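Local coordinates for protein fluoroacetyl-CoA thioesterase (Streptomyces cattleya, PDB 3KUV) that hydrolyses fluoroacetyl-CoA to fluoroacetate and CoA, conferring fluoroacetate resistance, and works as a hot-dog-fold homodimer, at residues 50-61 against 116-124. The protein carries 1 engineered substitution. Numbering follows the deposited sequence.
Sequences EWACVRAMAPYL and GTHERAVIH
Glu50 and Arg120 meet in a salt bridge that joins the central helix of the hot-dog fold to strand 112-124 of the sheet curved around it. Arg120 NH1 donates to Glu50 OE1 over 2.9 Å, and the N-H...O angle of 171° shows a nearly straight bond. The acceptor lies in the guanidinium plane and uses its anti lone pair, on the side away from OE2. The two side chains cross at about a right angle, their planes 36° apart. The direct contact is single-pronged, since Glu50 OE1 stays 3.8 Å from Arg120 NH2; a water in the guanidinium plane accepts from NH2 and donates to OE1, tying that oxygen to both terminal nitrogens. The bend at chi3 (66°), with a further turn at chi4, brings NH1 round to the carboxylate. Val54 CG2 covers one face of the guanidinium, 3.4 Å from NH2, while Met57 SD lies at its edge, 4.0 Å from Arg120 NE. Outside the pair, Ser67 OG bonds Arg120 NE, further fixing the head's rotation. The His118 ring receives Cys53 SG at its edge, 3.8 Å from ND1, and Glu50 CG obliquely, 3.7 Å from CE1. Buried His118 ND1 has no hydrogen-bond partner in the model. Farther along, Val122 CG2 packs against Met57 CE and, at 3.9 Å, Leu61 CD2. Glu50 is an active-site residue and Arg120 binds substrate; acetate lies beside Glu50, and Ser42 of the second subunit, an engineered active-site residue, packs on Glu50. The straight bond and water bridge are consistent with holding the Glu50 carboxylate in a set orientation in a pocket to which both subunits contribute.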
# COMPACT_ATOMS: atom_id res chain seq x y z
N GLU B 50 3.13 -6.58 4.20
CA GLU B 50 4.26 -6.23 5.06
C GLU B 50 4.13 -6.97 6.39
O GLU B 50 5.11 -7.50 6.90
CB GLU B 50 4.35 -4.71 5.36
CG GLU B 50 4.67 -3.91 4.10
CD GLU B 50 5.19 -2.52 4.52
OE1 GLU B 50 6.29 -2.37 5.12
OE2 GLU B 50 4.49 -1.48 4.25
N TRP B 51 2.95 -6.89 7.00
CA TRP B 51 2.74 -7.52 8.30
C TRP B 51 3.07 -9.01 8.26
O TRP B 51 3.72 -9.52 9.20
CB TRP B 51 1.27 -7.25 8.68
CG TRP B 51 0.85 -7.60 10.13
CD1 TRP B 51 1.63 -8.20 11.13
CD2 TRP B 51 -0.49 -7.52 10.63
NE1 TRP B 51 0.81 -8.41 12.28
CE2 TRP B 51 -0.48 -8.05 11.97
CE3 TRP B 51 -1.71 -7.10 10.05
CZ2 TRP B 51 -1.67 -8.13 12.72
CZ3 TRP B 51 -2.91 -7.19 10.81
CH2 TRP B 51 -2.84 -7.70 12.17
N ALA B 52 2.58 -9.72 7.27
CA ALA B 52 2.93 -11.13 7.11
C ALA B 52 4.44 -11.31 7.12
O ALA B 52 4.91 -12.22 7.80
CB ALA B 52 2.34 -11.69 5.82
N CYS B 53 5.18 -10.55 6.28
CA CYS B 53 6.64 -10.72 6.21
C CYS B 53 7.31 -10.34 7.54
O CYS B 53 8.27 -11.04 7.95
CB CYS B 53 7.22 -9.96 5.02
SG CYS B 53 6.58 -10.48 3.45
N VAL B 54 6.82 -9.29 8.23
CA VAL B 54 7.35 -8.98 9.56
C VAL B 54 7.22 -10.14 10.55
O VAL B 54 8.15 -10.47 11.32
CB VAL B 54 6.67 -7.64 10.10
CG1 VAL B 54 6.87 -7.43 11.58
CG2 VAL B 54 7.11 -6.39 9.24
N ARG B 55 6.05 -10.78 10.56
CA ARG B 55 5.87 -11.96 11.49
C ARG B 55 6.83 -13.10 11.11
O ARG B 55 7.42 -13.70 12.05
CB ARG B 55 4.38 -12.44 11.42
CG ARG B 55 3.42 -11.44 12.10
CD ARG B 55 2.00 -12.05 12.06
NE ARG B 55 1.92 -13.34 12.77
CZ ARG B 55 0.93 -14.25 12.63
NH1 ARG B 55 -0.09 -14.13 11.72
NH2 ARG B 55 0.89 -15.33 13.41
N ALA B 56 7.01 -13.33 9.81
CA ALA B 56 7.87 -14.45 9.32
C ALA B 56 9.34 -14.17 9.78
O ALA B 56 10.05 -15.11 10.16
CB ALA B 56 7.77 -14.55 7.92
N MET B 57 9.76 -12.92 9.72
CA MET B 57 11.16 -12.53 10.04
C MET B 57 11.48 -12.43 11.47
O MET B 57 12.70 -12.34 11.88
CB MET B 57 11.25 -11.04 9.60
CG MET B 57 11.66 -10.98 8.30
SD MET B 57 11.64 -9.11 7.86
CE MET B 57 13.18 -8.58 8.57
N ALA B 58 10.51 -12.34 12.33
CA ALA B 58 10.79 -11.95 13.75
C ALA B 58 11.77 -12.81 14.53
O ALA B 58 12.62 -12.27 15.29
CB ALA B 58 9.46 -11.80 14.59
N PRO B 59 11.69 -14.12 14.39
CA PRO B 59 12.46 -14.87 15.40
C PRO B 59 13.93 -14.87 15.03
O PRO B 59 14.77 -15.41 15.81
CB PRO B 59 11.90 -16.30 15.32
CG PRO B 59 10.84 -16.35 14.24
CD PRO B 59 10.94 -15.00 13.43
N TYR B 60 14.28 -14.31 13.88
CA TYR B 60 15.62 -14.30 13.40
C TYR B 60 16.28 -12.88 13.47
O TYR B 60 17.43 -12.71 13.02
CB TYR B 60 15.63 -14.70 11.91
CG TYR B 60 14.97 -16.01 11.61
CD1 TYR B 60 15.73 -17.21 11.58
CD2 TYR B 60 13.58 -16.09 11.36
CE1 TYR B 60 15.12 -18.46 11.29
CE2 TYR B 60 12.96 -17.33 11.10
CZ TYR B 60 13.75 -18.50 11.03
OH TYR B 60 13.16 -19.71 10.77
N LEU B 61 15.54 -11.87 13.99
CA LEU B 61 16.13 -10.55 14.30
C LEU B 61 16.86 -10.60 15.68
O LEU B 61 16.51 -11.38 16.56
CB LEU B 61 15.03 -9.51 14.37
CG LEU B 61 14.41 -9.33 12.94
CD1 LEU B 61 13.69 -8.06 12.98
CD2 LEU B 61 15.54 -9.25 11.80
N GLY B 116 2.91 -10.90 -6.14
CA GLY B 116 4.06 -10.21 -6.63
C GLY B 116 5.18 -10.35 -5.63
O GLY B 116 5.40 -11.44 -5.11
N THR B 117 5.97 -9.30 -5.52
CA THR B 117 7.21 -9.32 -4.76
C THR B 117 7.24 -8.19 -3.73
O THR B 117 6.58 -7.17 -3.87
CB THR B 117 8.46 -9.21 -5.66
OG1 THR B 117 8.31 -8.05 -6.54
CG2 THR B 117 8.66 -10.48 -6.56
N HIS B 118 8.07 -8.36 -2.69
CA HIS B 118 8.22 -7.36 -1.61
C HIS B 118 9.64 -7.49 -1.08
O HIS B 118 10.15 -8.65 -0.88
CB HIS B 118 7.26 -7.70 -0.46
CG HIS B 118 7.36 -6.71 0.68
ND1 HIS B 118 7.42 -7.03 2.03
CD2 HIS B 118 7.44 -5.36 0.61
CE1 HIS B 118 7.48 -5.91 2.75
NE2 HIS B 118 7.49 -4.91 1.91
N GLU B 119 10.28 -6.38 -0.81
CA GLU B 119 11.65 -6.40 -0.18
C GLU B 119 11.61 -5.57 1.07
O GLU B 119 10.85 -4.58 1.15
CB GLU B 119 12.66 -5.79 -1.13
CG GLU B 119 12.94 -6.72 -2.38
CD GLU B 119 11.85 -6.68 -3.41
OE1 GLU B 119 11.36 -5.58 -3.66
OE2 GLU B 119 11.50 -7.69 -4.05
N ARG B 120 12.44 -5.99 2.04
CA ARG B 120 12.57 -5.33 3.33
C ARG B 120 14.02 -5.14 3.71
O ARG B 120 14.88 -5.82 3.21
CB ARG B 120 11.93 -6.19 4.42
CG ARG B 120 10.40 -6.43 4.12
CD ARG B 120 9.64 -6.99 5.32
NE ARG B 120 9.55 -6.06 6.43
CZ ARG B 120 8.80 -4.96 6.46
NH1 ARG B 120 7.93 -4.75 5.43
NH2 ARG B 120 8.84 -4.06 7.45
N ALA B 121 14.29 -4.20 4.61
CA ALA B 121 15.60 -3.96 5.14
C ALA B 121 15.56 -3.99 6.69
O ALA B 121 14.71 -3.29 7.28
CB ALA B 121 16.15 -2.59 4.71
N VAL B 122 16.45 -4.76 7.29
CA VAL B 122 16.61 -4.77 8.76
C VAL B 122 17.22 -3.44 9.24
O VAL B 122 18.07 -2.86 8.60
CB VAL B 122 17.55 -5.90 9.15
CG1 VAL B 122 17.66 -5.90 10.72
CG2 VAL B 122 16.93 -7.27 8.72
N ILE B 123 16.64 -2.95 10.32
CA ILE B 123 17.05 -1.63 10.91
C ILE B 123 17.29 -1.81 12.40
O ILE B 123 16.68 -2.68 13.04
CB ILE B 123 16.08 -0.47 10.65
CG1 ILE B 123 14.67 -0.79 11.17
CG2 ILE B 123 16.08 -0.03 9.14
CD1 ILE B 123 13.82 0.47 11.28
N HIS B 124 18.19 -0.95 12.93
CA HIS B 124 18.32 -0.86 14.40
C HIS B 124 17.26 0.17 14.82
O HIS B 124 17.35 1.35 14.39
CB HIS B 124 19.71 -0.36 14.72
CG HIS B 124 19.96 -0.29 16.21
ND1 HIS B 124 19.69 0.84 16.96
CD2 HIS B 124 20.31 -1.26 17.10
CE1 HIS B 124 19.99 0.59 18.23
NE2 HIS B 124 20.35 -0.67 18.34
O HOH W 1 6.95 -1.95 7.82